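Local coordinates for putative p22 protein (Leishmania major, PDB 1YQF), which is of unknown function but belongs to the mitochondrial glycoprotein (MAM33) family and is a sequence homologue of human p32, at residues A[61-66]-A[81-86]; A[72-77]-A[98-103]; A[104-109]-A[120-125]. All coordinates share one frame; numbering follows the deposited sequence.

Interaction 1 (A[61-66]-A[81-86]); sequences GTCTFD and STNQDS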
loop_
_atom_site.group_PDB
_atom_site.type_symbol
_atom_site.label_atom_id
_atom_site.label_comp_id
_atom_site.label_asym_id
_atom_site.label_seq_id
_atom_site.Cartn_x
_atom_site.Cartn_y
_atom_site.Cartn_z
ATOM N N GLY A 61 9.073 15.170 -14.502
ATOM C CA GLY A 61 8.493 14.016 -15.176
ATOM C C GLY A 61 7.287 13.379 -14.497
ATOM O O GLY A 61 6.729 12.415 -15.026
ATOM N N THR A 62 6.875 13.916 -13.347
ATOM C CA THR A 62 5.802 13.317 -12.549
ATOM C C THR A 62 4.582 14.224 -12.453
ATOM O O THR A 62 4.582 15.345 -12.949
ATOM C CB THR A 62 6.295 12.984 -11.120
ATOM O OG1 THR A 62 6.465 14.188 -10.360
ATOM C CG2 THR A 62 7.679 12.337 -11.133
ATOM N N CYS A 63 3.547 13.712 -11.792
ATOM C CA CYS A 63 2.327 14.464 -11.518
ATOM C C CYS A 63 2.329 15.017 -10.091
ATOM O O CYS A 63 1.290 15.392 -9.563
ATOM C CB CYS A 63 1.109 13.572 -11.749
ATOM S SG CYS A 63 0.697 13.443 -13.497
ATOM N N THR A 64 3.510 15.068 -9.480
ATOM C CA THR A 64 3.678 15.608 -8.139
ATOM C C THR A 64 4.116 17.065 -8.223
ATOM O O THR A 64 4.991 17.411 -9.011
ATOM C CB THR A 64 4.734 14.805 -7.378
ATOM O OG1 THR A 64 4.376 13.419 -7.373
ATOM C CG2 THR A 64 4.754 15.188 -5.906
ATOM N N PHE A 65 3.508 17.909 -7.400
ATOM C CA PHE A 65 3.832 19.329 -7.363
ATOM C C PHE A 65 4.017 19.801 -5.928
ATOM O O PHE A 65 3.324 19.354 -5.020
ATOM C CB PHE A 65 2.728 20.149 -8.031
ATOM C CG PHE A 65 2.546 19.848 -9.490
ATOM C CD1 PHE A 65 1.749 18.787 -9.899
ATOM C CD2 PHE A 65 3.162 20.633 -10.458
ATOM C CE1 PHE A 65 1.572 18.504 -11.255
ATOM C CE2 PHE A 65 2.988 20.361 -11.818
ATOM C CZ PHE A 65 2.194 19.295 -12.215
ATOM N N ASP A 66 4.961 20.713 -5.746
ATOM C CA ASP A 66 5.245 21.314 -4.455
ATOM C C ASP A 66 4.998 22.810 -4.541
ATOM O O ASP A 66 5.515 23.478 -5.432
ATOM C CB ASP A 66 6.708 21.080 -4.077
ATOM C CG ASP A 66 6.956 19.700 -3.522
ATOM O OD1 ASP A 66 6.064 18.830 -3.630
ATOM O OD2 ASP A 66 8.027 19.396 -2.959
ATOM N N SER A 81 -0.651 15.723 -5.696
ATOM C CA SER A 81 -0.561 15.030 -6.971
ATOM C C SER A 81 -1.804 15.367 -7.783
ATOM O O SER A 81 -2.898 15.506 -7.226
ATOM C CB SER A 81 -0.464 13.517 -6.748
ATOM O OG SER A 81 -0.440 12.814 -7.981
ATOM N N THR A 82 -1.639 15.497 -9.097
ATOM C CA THR A 82 -2.769 15.757 -9.990
ATOM C C THR A 82 -3.361 14.446 -10.507
ATOM O O THR A 82 -4.281 14.456 -11.322
ATOM C CB THR A 82 -2.341 16.648 -11.167
ATOM O OG1 THR A 82 -1.325 15.987 -11.945
ATOM C CG2 THR A 82 -1.676 17.921 -10.672
ATOM N N ASN A 83 -2.817 13.325 -10.036
ATOM C CA ASN A 83 -3.391 12.009 -10.305
ATOM C C ASN A 83 -4.640 11.817 -9.465
ATOM O O ASN A 83 -4.717 12.284 -8.324
ATOM C CB ASN A 83 -2.392 10.887 -9.988
ATOM C CG ASN A 83 -1.470 10.575 -11.152
ATOM O OD1 ASN A 83 -1.874 10.649 -12.314
ATOM N ND2 ASN A 83 -0.224 10.216 -10.843
ATOM N N GLN A 84 -5.608 11.117 -10.039
ATOM C CA GLN A 84 -6.874 10.849 -9.367
ATOM C C GLN A 84 -7.069 9.345 -9.207
ATOM O O GLN A 84 -6.690 8.557 -10.086
ATOM C CB GLN A 84 -8.040 11.464 -10.146
ATOM C CG GLN A 84 -8.118 11.034 -11.600
ATOM C CD GLN A 84 -8.796 12.062 -12.491
ATOM O OE1 GLN A 84 -9.829 12.627 -12.124
ATOM N NE2 GLN A 84 -8.219 12.300 -13.668
ATOM N N ASP A 85 -7.649 8.960 -8.070
ATOM C CA ASP A 85 -7.925 7.560 -7.769
ATOM C C ASP A 85 -9.197 7.135 -8.505
ATOM O O ASP A 85 -10.150 7.915 -8.600
ATOM C CB ASP A 85 -8.093 7.388 -6.254
ATOM C CG ASP A 85 -7.813 5.965 -5.780
ATOM O OD1 ASP A 85 -7.583 5.008 -6.553
ATOM O OD2 ASP A 85 -7.825 5.741 -4.549
ATOM N N SER A 86 -9.204 5.907 -9.028
ATOM C CA SER A 86 -10.345 5.367 -9.780
ATOM C C SER A 86 -11.685 5.562 -9.062
ATOM O O SER A 86 -12.667 5.991 -9.675
ATOM C CB SER A 86 -10.134 3.876 -10.069
ATOM O OG SER A 86 -11.152 3.370 -10.919
#

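Interaction 2 (A[72-77]-A[98-103]); sequences EGEDLV and ITQKNG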
loop_
_atom_site.group_PDB
_atom_site.type_symbol
_atom_site.label_atom_id
_atom_site.label_comp_id
_atom_site.label_asym_id
_atom_site.label_seq_id
_atom_site.Cartn_x
_atom_site.Cartn_y
_atom_site.Cartn_z
ATOM N N GLU A 72 8.353 33.478 8.395
ATOM C CA GLU A 72 8.965 33.653 9.717
ATOM C C GLU A 72 10.113 32.666 9.962
ATOM O O GLU A 72 10.215 32.075 11.038
ATOM C CB GLU A 72 7.913 33.522 10.837
ATOM C CG GLU A 72 6.570 34.191 10.561
ATOM C CD GLU A 72 6.643 35.704 10.439
ATOM O OE1 GLU A 72 7.703 36.298 10.731
ATOM O OE2 GLU A 72 5.621 36.308 10.049
ATOM N N GLY A 73 10.965 32.479 8.954
ATOM C CA GLY A 73 12.092 31.564 9.050
ATOM C C GLY A 73 11.770 30.098 8.782
ATOM O O GLY A 73 12.680 29.282 8.626
ATOM N N GLU A 74 10.483 29.759 8.731
ATOM C CA GLU A 74 10.040 28.391 8.469
ATOM C C GLU A 74 10.005 28.118 6.965
ATOM O O GLU A 74 9.622 28.983 6.186
ATOM C CB GLU A 74 8.637 28.171 9.043
ATOM C CG GLU A 74 8.516 28.383 10.545
ATOM C CD GLU A 74 7.075 28.464 11.015
ATOM O OE1 GLU A 74 6.160 28.351 10.172
ATOM O OE2 GLU A 74 6.856 28.640 12.231
ATOM N N ASP A 75 10.397 26.912 6.567
ATOM C CA ASP A 75 10.268 26.471 5.181
ATOM C C ASP A 75 8.974 25.679 5.023
ATOM O O ASP A 75 8.853 24.576 5.547
ATOM C CB ASP A 75 11.464 25.609 4.779
ATOM C CG ASP A 75 12.765 26.384 4.776
ATOM O OD1 ASP A 75 12.809 27.635 4.725
ATOM O OD2 ASP A 75 13.841 25.748 4.826
ATOM N N LEU A 76 8.009 26.252 4.308
ATOM C CA LEU A 76 6.721 25.599 4.085
ATOM C C LEU A 76 6.688 24.888 2.734
ATOM O O LEU A 76 7.203 25.398 1.743
ATOM C CB LEU A 76 5.575 26.609 4.162
ATOM C CG LEU A 76 5.524 27.516 5.396
ATOM C CD1 LEU A 76 4.389 28.519 5.255
ATOM C CD2 LEU A 76 5.358 26.710 6.668
ATOM N N VAL A 77 6.086 23.704 2.711
ATOM C CA VAL A 77 5.875 22.960 1.474
ATOM C C VAL A 77 4.485 22.336 1.500
ATOM O O VAL A 77 4.143 21.630 2.437
ATOM C CB VAL A 77 6.928 21.848 1.285
ATOM C CG1 VAL A 77 6.653 21.050 0.015
ATOM C CG2 VAL A 77 8.339 22.434 1.235
ATOM N N ILE A 98 6.122 21.753 7.474
ATOM C CA ILE A 98 6.619 22.962 8.119
ATOM C C ILE A 98 7.957 22.597 8.743
ATOM O O ILE A 98 8.005 21.860 9.720
ATOM C CB ILE A 98 5.621 23.461 9.195
ATOM C CG1 ILE A 98 4.243 23.700 8.568
ATOM C CG2 ILE A 98 6.134 24.740 9.854
ATOM C CD1 ILE A 98 3.193 24.217 9.532
ATOM N N THR A 99 9.040 23.102 8.163
ATOM C CA THR A 99 10.386 22.763 8.607
ATOM C C THR A 99 11.034 23.934 9.345
ATOM O O THR A 99 11.120 25.044 8.821
ATOM C CB THR A 99 11.246 22.347 7.397
ATOM O OG1 THR A 99 10.767 21.105 6.868
ATOM C CG2 THR A 99 12.692 22.050 7.818
ATOM N N GLN A 100 11.493 23.670 10.562
ATOM C CA GLN A 100 12.177 24.666 11.377
ATOM C C GLN A 100 13.627 24.816 10.930
ATOM O O GLN A 100 14.117 24.042 10.107
ATOM C CB GLN A 100 12.139 24.264 12.855
ATOM C CG GLN A 100 10.738 24.068 13.442
ATOM C CD GLN A 100 9.922 25.353 13.529
ATOM O OE1 GLN A 100 10.462 26.452 13.437
ATOM N NE2 GLN A 100 8.616 25.210 13.710
ATOM N N LYS A 101 14.304 25.821 11.478
ATOM C CA LYS A 101 15.715 26.078 11.183
ATOM C C LYS A 101 16.592 24.865 11.517
ATOM O O LYS A 101 17.488 24.505 10.748
ATOM C CB LYS A 101 16.189 27.319 11.954
ATOM C CG LYS A 101 17.643 27.718 11.707
ATOM C CD LYS A 101 17.887 29.205 11.975
ATOM C CE LYS A 101 17.627 29.593 13.431
ATOM N NZ LYS A 101 18.525 28.891 14.389
ATOM N N ASN A 102 16.311 24.223 12.648
ATOM C CA ASN A 102 17.062 23.040 13.073
ATOM C C ASN A 102 16.723 21.738 12.321
ATOM O O ASN A 102 17.341 20.701 12.572
ATOM C CB ASN A 102 16.909 22.834 14.585
ATOM C CG ASN A 102 15.571 22.224 14.974
ATOM O OD1 ASN A 102 14.557 22.419 14.301
ATOM N ND2 ASN A 102 15.564 21.487 16.080
ATOM N N GLY A 103 15.740 21.789 11.421
ATOM C CA GLY A 103 15.390 20.641 10.593
ATOM C C GLY A 103 14.128 19.901 11.008
ATOM O O GLY A 103 13.522 19.208 10.188
HETATM O O HOH W 1 6.121 26.525 13.793
HETATM O O HOH W 2 9.076 21.943 4.900
#

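Interaction 3 (A[104-109]-A[120-125]); sequences QTMQAD and NNIRFY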
loop_
_atom_site.group_PDB
_atom_site.type_symbol
_atom_site.label_atom_id
_atom_site.label_comp_id
_atom_site.label_asym_id
_atom_site.label_seq_id
_atom_site.Cartn_x
_atom_site.Cartn_y
_atom_site.Cartn_z
ATOM N N GLN A 104 13.735 20.038 12.275
ATOM C CA GLN A 104 12.512 19.417 12.788
ATOM C C GLN A 104 11.314 19.827 11.929
ATOM O O GLN A 104 11.149 21.008 11.631
ATOM C CB GLN A 104 12.274 19.812 14.254
ATOM C CG GLN A 104 11.743 18.673 15.131
ATOM C CD GLN A 104 11.542 19.072 16.592
ATOM O OE1 GLN A 104 11.110 18.252 17.404
ATOM N NE2 GLN A 104 11.853 20.322 16.926
ATOM N N THR A 105 10.484 18.855 11.543
ATOM C CA THR A 105 9.437 19.078 10.539
ATOM C C THR A 105 8.071 18.520 10.937
ATOM O O THR A 105 7.941 17.347 11.263
ATOM C CB THR A 105 9.849 18.431 9.192
ATOM O OG1 THR A 105 10.984 19.118 8.646
ATOM C CG2 THR A 105 8.754 18.617 8.147
ATOM N N MET A 106 7.050 19.365 10.862
ATOM C CA MET A 106 5.671 18.934 11.043
ATOM C C MET A 106 5.090 18.557 9.693
ATOM O O MET A 106 5.296 19.259 8.708
ATOM C CB MET A 106 4.824 20.060 11.631
ATOM C CG MET A 106 3.369 19.647 11.906
ATOM S SD MET A 106 2.266 21.041 12.107
ATOM C CE MET A 106 2.675 21.559 13.737
ATOM N N GLN A 107 4.336 17.466 9.665
ATOM C CA GLN A 107 3.587 17.063 8.485
ATOM C C GLN A 107 2.104 17.039 8.839
ATOM O O GLN A 107 1.699 16.334 9.758
ATOM C CB GLN A 107 4.033 15.675 8.015
ATOM C CG GLN A 107 3.354 15.206 6.734
ATOM C CD GLN A 107 3.609 13.741 6.426
ATOM O OE1 GLN A 107 4.749 13.277 6.465
ATOM N NE2 GLN A 107 2.548 13.013 6.111
ATOM N N ALA A 108 1.301 17.810 8.109
ATOM C CA ALA A 108 -0.148 17.806 8.293
ATOM C C ALA A 108 -0.803 17.266 7.032
ATOM O O ALA A 108 -0.579 17.789 5.945
ATOM C CB ALA A 108 -0.654 19.204 8.599
ATOM N N ASP A 109 -1.600 16.209 7.178
ATOM C CA ASP A 109 -2.357 15.657 6.060
ATOM C C ASP A 109 -3.755 16.234 6.077
ATOM O O ASP A 109 -4.464 16.110 7.067
ATOM C CB ASP A 109 -2.451 14.137 6.164
ATOM C CG ASP A 109 -1.101 13.461 6.166
ATOM O OD1 ASP A 109 -0.075 14.146 6.379
ATOM O OD2 ASP A 109 -0.976 12.234 5.972
ATOM N N ASN A 120 -6.596 15.599 8.809
ATOM C CA ASN A 120 -6.663 14.155 9.027
ATOM C C ASN A 120 -5.504 13.551 9.819
ATOM O O ASN A 120 -5.654 12.475 10.388
ATOM C CB ASN A 120 -6.800 13.442 7.681
ATOM C CG ASN A 120 -8.158 13.668 7.042
ATOM O OD1 ASN A 120 -9.194 13.563 7.702
ATOM N ND2 ASN A 120 -8.159 13.992 5.758
ATOM N N ASN A 121 -4.356 14.224 9.859
ATOM C CA ASN A 121 -3.212 13.716 10.616
ATOM C C ASN A 121 -2.144 14.775 10.832
ATOM O O ASN A 121 -1.912 15.605 9.966
ATOM C CB ASN A 121 -2.586 12.507 9.908
ATOM C CG ASN A 121 -1.717 11.674 10.837
ATOM O OD1 ASN A 121 -2.223 10.837 11.587
ATOM N ND2 ASN A 121 -0.406 11.917 10.806
ATOM N N ILE A 122 -1.500 14.726 11.994
ATOM C CA ILE A 122 -0.382 15.606 12.333
ATOM C C ILE A 122 0.711 14.770 12.982
ATOM O O ILE A 122 0.460 14.064 13.958
ATOM C CB ILE A 122 -0.808 16.693 13.330
ATOM C CG1 ILE A 122 -2.010 17.478 12.806
ATOM C CG2 ILE A 122 0.370 17.636 13.618
ATOM C CD1 ILE A 122 -2.601 18.388 13.838
ATOM N N ARG A 123 1.921 14.870 12.449
ATOM C CA ARG A 123 3.056 14.111 12.954
ATOM C C ARG A 123 4.340 14.914 12.783
ATOM O O ARG A 123 4.370 15.870 12.023
ATOM C CB ARG A 123 3.154 12.798 12.186
ATOM C CG ARG A 123 3.505 12.986 10.722
ATOM C CD ARG A 123 3.482 11.717 9.937
ATOM N NE ARG A 123 4.506 10.796 10.419
ATOM C CZ ARG A 123 4.739 9.594 9.911
ATOM N NH1 ARG A 123 4.020 9.140 8.892
ATOM N NH2 ARG A 123 5.703 8.843 10.416
ATOM N N PHE A 124 5.400 14.513 13.476
ATOM C CA PHE A 124 6.674 15.225 13.428
ATOM C C PHE A 124 7.838 14.304 13.081
ATOM O O PHE A 124 7.771 13.098 13.305
ATOM C CB PHE A 124 6.955 15.887 14.767
ATOM C CG PHE A 124 5.988 16.969 15.125
ATOM C CD1 PHE A 124 6.109 18.235 14.574
ATOM C CD2 PHE A 124 4.959 16.727 16.026
ATOM C CE1 PHE A 124 5.220 19.239 14.911
ATOM C CE2 PHE A 124 4.069 17.725 16.363
ATOM C CZ PHE A 124 4.199 18.985 15.807
ATOM N N TYR A 125 8.901 14.901 12.539
ATOM C CA TYR A 125 10.141 14.206 12.197
ATOM C C TYR A 125 11.330 15.057 12.646
ATOM O O TYR A 125 11.269 16.281 12.593
ATOM C CB TYR A 125 10.263 13.994 10.688
ATOM C CG TYR A 125 9.113 13.284 10.009
ATOM C CD1 TYR A 125 9.102 11.898 9.878
ATOM C CD2 TYR A 125 8.059 14.002 9.455
ATOM C CE1 TYR A 125 8.054 11.249 9.236
ATOM C CE2 TYR A 125 7.015 13.361 8.804
ATOM C CZ TYR A 125 7.015 11.989 8.699
ATOM O OH TYR A 125 5.970 11.364 8.051
HETATM O O HOH W 3 0.595 13.725 9.061
#

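Interaction 1 (A[61-66]-A[81-86])
Cys-63 lies against Thr-82 and Asn-83, and its own carbonyl receives the one strong bond of the contact. Thr-82 N donates to Cys-63 O over 3.0 Å with an N-H...O angle of 159°, in the carbonyl plane. The same oxygen also meets the CA-H of Ser-81, and Ser-81 OG reaches it weakly at 3.5 Å. Beyond the backbone, the hydroxyl of Thr-82 packs on the cysteine: OG1 sits 3.4 Å from Cys-63 CB. With that hydroxyl placed between backbone N and carbonyl carbon (chi1 62°), the methyl of Thr-82 is turned the other way, and CG2 comes within 3.4 Å of Phe-65 CE1, oblique to the ring. One threonine thus serves two neighbours with its two branches. Asn-83 ND2 also approaches Cys-63 CB, at 3.7 Å; its amide is held by Leu-145 and Thr-147 of the second subunit. Two ST turns shape the ends: Thr-62 OG1 accepts from Thr-64 N, and Ser-81 OG from Asn-83 N at 3.2 Å. The serine hydroxyl can do so because it is swung away from its own backbone N (chi1 177°). Thr-64 and Ser-81 form an antiparallel non-hydrogen-bonded pair, so the contact closes the end of the ladder between strands 64-71 and 74-81. Helix 173-202 covers one side, where Thr-82 touches Ser-183 and Ala-186 and Phe-65 meets Tyr-182 edge-to-face; Tyr-146 of the second subunit packs on Cys-63 and Asn-83, while Phe-65 continues the strand pairing with Tyr-80.

Interaction 2 (A[72-77]-A[98-103])
Leu-76 lays its CD2 methyl alongside Ile-98, 3.7 Å from CG1, the two side chains running the same way from a non-hydrogen-bonded pair. The CG2 branch of Ile-98 is shared: it also lies 3.6 Å from Glu-74 OE1, so an apolar methyl flanks a buried carboxylate. Glu-74 gets there with an extended chain, which carries the carboxylate beside both Ile-98 and Gln-100. OE1 is paired with Arg-169 in a salt bridge, while OE2 accepts a hydrogen bond, at 2.7 Å, from a water that in turn accepts one from Gln-100 NE2. The amide of Gln-100, brought back by a bend at chi2 (-67°), stands nearly perpendicular to the carboxylate, the planes 83° apart, and the water links the two.

These are neighbouring strands of the antiparallel sheet, 74-81 and 92-99, consecutive in the chain. Asp-75 and Thr-99 are its hydrogen-bonded pair here: Asp-75 N to Thr-99 O and Thr-99 N to Asp-75 O, both 3.0 Å with angles of about 165°. A second water donates to Asp-75 O and meets Thr-99 OG1, whose hydroxyl also bonds Thr-105 OG1. Past Thr-99 the chain leaves the strand in a type I turn, Gln-100 to Gly-103, closed by Gly-103 N to Gln-100 O. Ile-98 is covered by Tyr-165 and Leu-166 of helix 156-168, and Gln-100 packs on Phe-201 of the third subunit.

Interaction 3 (A[104-109]-A[120-125])
Met-106 and Phe-124 run side by side from a non-hydrogen-bonded pair, and this is where the contact is tight. Met-106 CB lies 3.4 Å from Phe-124 CE1, oblique to the ring. Having left with CG anti to the backbone N (chi1 -177°), the thioether bends at chi3 and brings CE to 3.6 Å from Phe-124 CZ; SD, 5.3 Å from the ring centroid, makes an oblique Met-aromatic contact. Ile-122 meets the same methionine obliquely, with CG2 4.0 Å from Met-106 CG. Ala-108 shares this apolar face.

The opposite face, carrying Gln-107, Asp-109, Asn-121, Arg-123 and Tyr-125, is polar. Gln-107, extended beyond CG, turns its amide toward Asp-109, NE2 giving a nearly straight bond (170°) to the syn lone pair of Asp-109 OD1, in the amide plane. This bond fixes the amide's rotation and directs OE1 to the edge of the Tyr-125 ring. Arg-123 CG lies beside Gln-107 CB at 3.9 Å, and the guanidinium reaches on to Arg-142 O. Toward Asn-120 the packing is looser and wetter: a water donates to Gln-107 O and Asp-109 OD1 and accepts from Asn-121 ND2, which also donates to Thr-147 O, and Asn-120 itself is exposed. There Asn-120 and Asn-121 both face Asp-109, a classic beta bulge, Asn-120 N giving Asp-109 O a 2.8 Å bond while that from Asn-121 N is weak.

The strand segments 105-109 and 120-125 run antiparallel, their directions at 173°, in the hairpin at one edge of the chain's own sheet. Strand 92-99 lies beyond 105-113, helix 128-132 covers Thr-105 and Tyr-125, and helix 156-168 reaches Met-106 and Ile-122. Trp-194 and Phe-201 of the third subunit meet the Phe-124 ring.

Overall arrangement
From the N terminus, interaction 1 opens at 61-66 and closes only at 81-86, spanning the hairpin of strands 64-71 and 74-81. Interaction 2 opens inside that span, at 72-77, and closes beyond it at 98-103, so the two cross; they touch where Asp-66 packs on Val-77, although their centres are 24 Å apart. Interaction 3 follows in series, closing ten residues, mostly strand, that form the tip of the hairpin 105-113/116-125. It adjoins interaction 2 through the Thr-99 and Thr-105 hydroxyls and the pairing of Ile-98 with Met-106. Together they join successive strands from 64-71 to 116-125 in one antiparallel sheet, with interaction 1 beside the second subunit and the other two beside the third.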